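Local structure of carboxylic ester hydrolase (Aspergillus niger, 7K4O) at residues Cys466-Ala471 with Val502-Asn507; Thr459-Gly464 with Asn474-Gln479. The protein probably hydrolyses ester bonds of tannins, as a secreted serine esterase of the tannase family that carries bound calcium and zinc. One frame throughout, in Å; residues are numbered along the deposited sequence.

Contact 1: residues Cys466-Ala471 with Val502-Asn507; sequences CATNDA and VLQGEN. With NAG (2-acetamido-2-deoxy-beta-D-glucopyranose), chain G.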
loop_
_atom_site.group_PDB
_atom_site.type_symbol
_atom_site.label_atom_id
_atom_site.label_comp_id
_atom_site.label_asym_id
_atom_site.label_seq_id
_atom_site.Cartn_x
_atom_site.Cartn_y
_atom_site.Cartn_z
ATOM N N CYS A 466 3.490 -2.088 5.452
ATOM C CA CYS A 466 4.553 -1.573 4.568
ATOM C C CYS A 466 5.854 -1.398 5.348
ATOM O O CYS A 466 6.558 -0.416 5.103
ATOM C CB CYS A 466 4.137 -0.229 4.000
ATOM S SG CYS A 466 2.728 -0.419 2.881
ATOM N N ALA A 467 6.114 -2.271 6.307
ATOM C CA ALA A 467 7.305 -2.122 7.183
ATOM C C ALA A 467 7.482 -3.406 7.946
ATOM O O ALA A 467 6.527 -4.209 8.065
ATOM C CB ALA A 467 7.197 -0.967 8.135
ATOM N N THR A 468 8.671 -3.541 8.507
ATOM C CA THR A 468 8.966 -4.644 9.459
ATOM C C THR A 468 8.131 -4.427 10.723
ATOM O O THR A 468 7.632 -3.293 10.989
ATOM C CB THR A 468 10.467 -4.725 9.752
ATOM O OG1 THR A 468 10.893 -3.437 10.176
ATOM C CG2 THR A 468 11.242 -5.131 8.524
ATOM N N ASN A 469 8.080 -5.492 11.503
ATOM C CA ASN A 469 7.245 -5.578 12.722
ATOM C C ASN A 469 8.190 -5.826 13.919
ATOM O O ASN A 469 8.790 -6.885 13.938
ATOM C CB ASN A 469 6.245 -6.696 12.528
ATOM C CG ASN A 469 5.247 -6.815 13.667
ATOM O OD1 ASN A 469 5.413 -6.162 14.722
ATOM N ND2 ASN A 469 4.297 -7.707 13.453
ATOM N N ASP A 470 8.215 -4.914 14.876
ATOM C CA ASP A 470 9.099 -5.011 16.071
ATOM C C ASP A 470 8.695 -6.207 16.925
ATOM O O ASP A 470 9.550 -6.640 17.695
ATOM C CB ASP A 470 9.043 -3.732 16.895
ATOM C CG ASP A 470 9.767 -2.588 16.214
ATOM O OD1 ASP A 470 10.497 -2.853 15.186
ATOM O OD2 ASP A 470 9.561 -1.448 16.678
ATOM N N ALA A 471 7.461 -6.698 16.810
ATOM C CA ALA A 471 6.995 -7.909 17.511
ATOM C C ALA A 471 7.580 -9.168 16.871
ATOM O O ALA A 471 7.680 -10.187 17.585
ATOM C CB ALA A 471 5.485 -7.943 17.560
ATOM N N VAL A 502 16.249 -10.001 6.070
ATOM C CA VAL A 502 15.946 -9.726 7.492
ATOM C C VAL A 502 16.636 -8.424 7.837
ATOM O O VAL A 502 17.863 -8.328 7.674
ATOM C CB VAL A 502 16.385 -10.906 8.386
ATOM C CG1 VAL A 502 16.109 -10.572 9.846
ATOM C CG2 VAL A 502 15.714 -12.184 7.944
ATOM N N LEU A 503 15.883 -7.409 8.254
ATOM C CA LEU A 503 16.415 -6.042 8.393
ATOM C C LEU A 503 16.711 -5.682 9.861
ATOM O O LEU A 503 17.228 -4.569 10.078
ATOM C CB LEU A 503 15.414 -5.030 7.808
ATOM C CG LEU A 503 15.084 -5.219 6.321
ATOM C CD1 LEU A 503 14.151 -4.119 5.798
ATOM C CD2 LEU A 503 16.374 -5.259 5.509
ATOM N N GLN A 504 16.325 -6.535 10.798
ATOM C CA GLN A 504 16.307 -6.213 12.253
ATOM C C GLN A 504 16.858 -7.431 13.008
ATOM O O GLN A 504 16.802 -8.546 12.471
ATOM C CB GLN A 504 14.861 -6.019 12.747
ATOM C CG GLN A 504 14.350 -4.598 12.851
ATOM C CD GLN A 504 13.055 -4.538 13.643
ATOM O OE1 GLN A 504 11.971 -4.839 13.143
ATOM N NE2 GLN A 504 13.150 -4.133 14.904
ATOM N N GLY A 505 17.289 -7.224 14.256
ATOM C CA GLY A 505 17.521 -8.332 15.198
ATOM C C GLY A 505 18.807 -9.097 14.937
ATOM O O GLY A 505 19.687 -8.608 14.198
ATOM N N GLU A 506 18.945 -10.268 15.551
ATOM C CA GLU A 506 20.249 -10.982 15.557
ATOM C C GLU A 506 20.522 -11.558 14.165
ATOM O O GLU A 506 21.685 -11.825 13.879
ATOM C CB GLU A 506 20.298 -12.036 16.664
ATOM C CG GLU A 506 19.318 -13.175 16.513
ATOM C CD GLU A 506 19.257 -14.114 17.714
ATOM O OE1 GLU A 506 20.314 -14.332 18.365
ATOM O OE2 GLU A 506 18.148 -14.630 18.004
ATOM N N ASN A 507 19.505 -11.734 13.316
ATOM C CA ASN A 507 19.730 -12.277 11.953
ATOM C C ASN A 507 19.750 -11.160 10.898
ATOM O O ASN A 507 19.646 -11.483 9.714
ATOM C CB ASN A 507 18.726 -13.375 11.623
ATOM C CG ASN A 507 18.810 -14.537 12.588
ATOM O OD1 ASN A 507 19.896 -14.945 12.952
ATOM N ND2 ASN A 507 17.683 -15.103 12.971
HETATM C C1 NAG G . 8.527 -6.038 24.771
HETATM C C2 NAG G . 9.234 -4.804 24.255
HETATM C C3 NAG G . 10.524 -4.469 24.977
HETATM C C4 NAG G . 10.317 -4.514 26.488
HETATM C C5 NAG G . 9.733 -5.879 26.891
HETATM C C6 NAG G . 9.394 -5.946 28.371
HETATM C C7 NAG G . 8.874 -4.301 21.908
HETATM C C8 NAG G . 9.231 -4.677 20.514
HETATM N N2 NAG G . 9.473 -5.021 22.844
HETATM O O3 NAG G . 10.873 -3.153 24.530
HETATM O O4 NAG G . 11.564 -4.254 27.150
HETATM O O5 NAG G . 8.508 -6.153 26.194
HETATM O O6 NAG G . 8.220 -5.157 28.581
HETATM O O7 NAG G . 8.085 -3.403 22.124
#

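Contact 2: residues Thr459-Gly464 with Asn474-Gln479; sequences TVPGAG and NGPFPQ. With MAN (alpha-D-mannopyranose), chain B.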
loop_
_atom_site.group_PDB
_atom_site.type_symbol
_atom_site.label_atom_id
_atom_site.label_comp_id
_atom_site.label_asym_id
_atom_site.label_seq_id
_atom_site.Cartn_x
_atom_site.Cartn_y
_atom_site.Cartn_z
ATOM N N THR A 459 2.997 -12.659 0.038
ATOM C CA THR A 459 2.825 -12.157 1.415
ATOM C C THR A 459 4.158 -12.166 2.149
ATOM O O THR A 459 5.086 -12.954 1.771
ATOM C CB THR A 459 1.703 -12.887 2.181
ATOM O OG1 THR A 459 2.119 -14.191 2.599
ATOM C CG2 THR A 459 0.419 -12.980 1.369
ATOM N N VAL A 460 4.295 -11.292 3.126
ATOM C CA VAL A 460 5.588 -11.127 3.845
ATOM C C VAL A 460 5.384 -11.613 5.282
ATOM O O VAL A 460 4.751 -10.918 6.101
ATOM C CB VAL A 460 6.094 -9.682 3.804
ATOM C CG1 VAL A 460 7.507 -9.594 4.361
ATOM C CG2 VAL A 460 6.021 -9.125 2.370
ATOM N N PRO A 461 5.995 -12.766 5.644
ATOM C CA PRO A 461 5.875 -13.298 7.006
ATOM C C PRO A 461 6.185 -12.294 8.096
ATOM O O PRO A 461 7.198 -11.608 8.073
ATOM C CB PRO A 461 6.912 -14.443 7.050
ATOM C CG PRO A 461 6.971 -14.923 5.638
ATOM C CD PRO A 461 6.775 -13.665 4.784
ATOM N N GLY A 462 5.242 -12.191 9.045
ATOM C CA GLY A 462 5.362 -11.333 10.238
ATOM C C GLY A 462 5.358 -9.829 10.018
ATOM O O GLY A 462 5.343 -9.091 10.984
ATOM N N ALA A 463 5.402 -9.322 8.780
ATOM C CA ALA A 463 5.540 -7.884 8.520
ATOM C C ALA A 463 4.242 -7.125 8.863
ATOM O O ALA A 463 3.120 -7.708 8.825
ATOM C CB ALA A 463 5.919 -7.660 7.069
ATOM N N GLY A 464 4.445 -5.879 9.195
ATOM C CA GLY A 464 3.374 -4.952 9.580
ATOM C C GLY A 464 2.856 -4.261 8.331
ATOM O O GLY A 464 2.733 -4.935 7.292
ATOM N N ASN A 474 12.520 -11.188 13.465
ATOM C CA ASN A 474 13.229 -12.188 12.628
ATOM C C ASN A 474 12.580 -12.283 11.237
ATOM O O ASN A 474 13.055 -13.080 10.401
ATOM C CB ASN A 474 13.246 -13.554 13.300
ATOM C CG ASN A 474 14.131 -13.555 14.539
ATOM O OD1 ASN A 474 15.058 -12.762 14.668
ATOM N ND2 ASN A 474 13.838 -14.454 15.453
ATOM N N GLY A 475 11.466 -11.579 11.026
ATOM C CA GLY A 475 10.732 -11.703 9.753
ATOM C C GLY A 475 11.517 -10.988 8.655
ATOM O O GLY A 475 12.246 -10.039 8.927
ATOM N N PRO A 476 11.334 -11.426 7.411
ATOM C CA PRO A 476 12.032 -10.847 6.269
ATOM C C PRO A 476 11.253 -9.660 5.701
ATOM O O PRO A 476 10.136 -9.390 6.123
ATOM C CB PRO A 476 12.004 -11.994 5.267
ATOM C CG PRO A 476 10.659 -12.621 5.508
ATOM C CD PRO A 476 10.455 -12.520 7.005
ATOM N N PHE A 477 11.861 -8.947 4.756
ATOM C CA PHE A 477 11.172 -7.814 4.103
ATOM C C PHE A 477 11.758 -7.681 2.716
ATOM O O PHE A 477 12.973 -7.809 2.569
ATOM C CB PHE A 477 11.342 -6.531 4.900
ATOM C CG PHE A 477 10.325 -5.485 4.531
ATOM C CD1 PHE A 477 9.030 -5.536 5.035
ATOM C CD2 PHE A 477 10.669 -4.485 3.645
ATOM C CE1 PHE A 477 8.089 -4.599 4.617
ATOM C CE2 PHE A 477 9.733 -3.546 3.246
ATOM C CZ PHE A 477 8.445 -3.613 3.729
ATOM N N PRO A 478 10.930 -7.424 1.675
ATOM C CA PRO A 478 11.463 -7.321 0.307
ATOM C C PRO A 478 12.077 -5.945 0.094
ATOM O O PRO A 478 11.405 -4.979 -0.221
ATOM C CB PRO A 478 10.245 -7.631 -0.558
ATOM C CG PRO A 478 9.076 -7.058 0.269
ATOM C CD PRO A 478 9.457 -7.331 1.726
ATOM N N GLN A 479 13.389 -5.847 0.282
ATOM C CA GLN A 479 14.135 -4.584 0.213
ATOM C C GLN A 479 14.716 -4.364 -1.188
ATOM O O GLN A 479 15.246 -3.294 -1.451
ATOM C CB GLN A 479 15.241 -4.600 1.273
ATOM C CG GLN A 479 16.003 -3.280 1.396
ATOM C CD GLN A 479 17.049 -3.342 2.519
ATOM O OE1 GLN A 479 17.823 -4.311 2.580
ATOM N NE2 GLN A 479 17.136 -2.290 3.322
HETATM C C1 MAN B . 24.036 -4.536 2.716
HETATM C C2 MAN B . 23.081 -3.431 2.175
HETATM C C3 MAN B . 21.844 -3.437 3.068
HETATM C C4 MAN B . 21.104 -4.772 3.021
HETATM C C5 MAN B . 22.101 -5.905 3.331
HETATM C C6 MAN B . 21.619 -7.279 2.987
HETATM O O2 MAN B . 22.688 -3.722 0.828
HETATM O O3 MAN B . 21.100 -2.312 2.614
HETATM O O4 MAN B . 20.064 -4.772 4.003
HETATM O O5 MAN B . 23.339 -5.780 2.596
HETATM O O6 MAN B . 22.597 -8.339 3.476
HETATM O O HOH W 1 8.661 -9.404 8.442
#

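Contact 1: residues Cys466-Ala471 with Val502-Asn507
With chi1 at -98°, away from the staggered positions, and an extended chain beyond CG, Gln504 lays its amide between Thr468 and Asp470. Asp470 meets it with CG beside its own backbone N, which brings one carboxylate oxygen over to the amide. Gln504 NE2 donates to Asp470 OD1 at 3.0 Å, but the N-H...O angle is only 130° and the bond is weak. The two side chains cross at about a right angle, with carboxylate and amide planes 67° apart. OD1 sits beside the edge that carries both amide heteroatoms, tilted out of the amide plane, which also puts it 3.2 Å from Gln504 OE1, acceptor against acceptor.

The carbonyl end of the same amide comes near Thr468, whose OG1 is 3.5 Å from Gln504 OE1; that hydroxyl has its hydrogen bond with Glu48 instead. Thr468 CG2 lies 4.1 Å from Leu503 CD1, and both side chains also rest on Phe477. Asn469 OD1 accepts from Ala471 N at 3.0 Å, an Asx turn that bends the loop where Asp470 projects.

The loop between strands 455-460 and 476-477 thus meets the turn between strands 498-502 and 511-514 of the small antiparallel sheet. One bent bond to a surface carboxylate, probably partly offset by the oxygen-oxygen approach, is consistent with a modest polar link, to which the Thr468-Leu503 methyl contact adds a small apolar part.

Contact 2: residues Thr459-Gly464 with Asn474-Gln479
Val460 reaches end-on toward the ring of Pro478, with CG2 of the valine 3.9 Å from CD of the proline. The other valine branch, CG1, stands anti to the backbone N (chi1 -171°) and is thereby turned onto the backbone of the partner segment, where it lies 3.2 Å from Pro476 O, a tight approach. It also reaches the Phe477 ring obliquely. Ala463 CB comes to the same corner of that ring, but near its plane, at the edge, 4.3 Å from CD1. One face of the phenyl is covered from within its own segment by Pro478 CD, offset toward the rim.

The two prolines at the other end, Pro461 and Pro476, cross at about a right angle, with Pro461 CB 4.0 Å from Pro476 CD. Leu514 touches both of them, as well as Val460. A water lies between the two backbones and bridges Pro461 O and Pro476 O, 2.7 Å from each oxygen. Next to it, Ala463 N closes a type II turn on Val460 O at 3.2 Å, with Gly462 at positive phi in the third position. At the far end of 474-479, Gln479 OE1 accepts from O4 of a mannose at 2.7 Å.

The end of strand 455-460, at the edge of the large mixed sheet expected of an alpha/beta-hydrolase, and the turn after it lie against the short, weakly bonded edge strand 476-477 of the small three-stranded antiparallel sheet.

How the contacts relate
The segments of contacts 1 and 2 alternate along the chain, and their centres lie about 7 Å apart. Asn469 of contact 1 makes a probable hydrogen bond through ND2 to Gly462 O of contact 2, at 3.0 Å, joining the loop to the turn after strand 455-460. Phe477 is shared, with its CE1 3.5 Å from Ala467 N, while Leu503 CD2 packs 3.4 Å from Gln479 OE1. His465, between segments 459-464 and 466-471, lines the gallic acid pocket with Ser186 and is probably the triad histidine. The adjoining Cys466 is disulfide-bonded to Cys185, tying this loop to the chain just before Ser186.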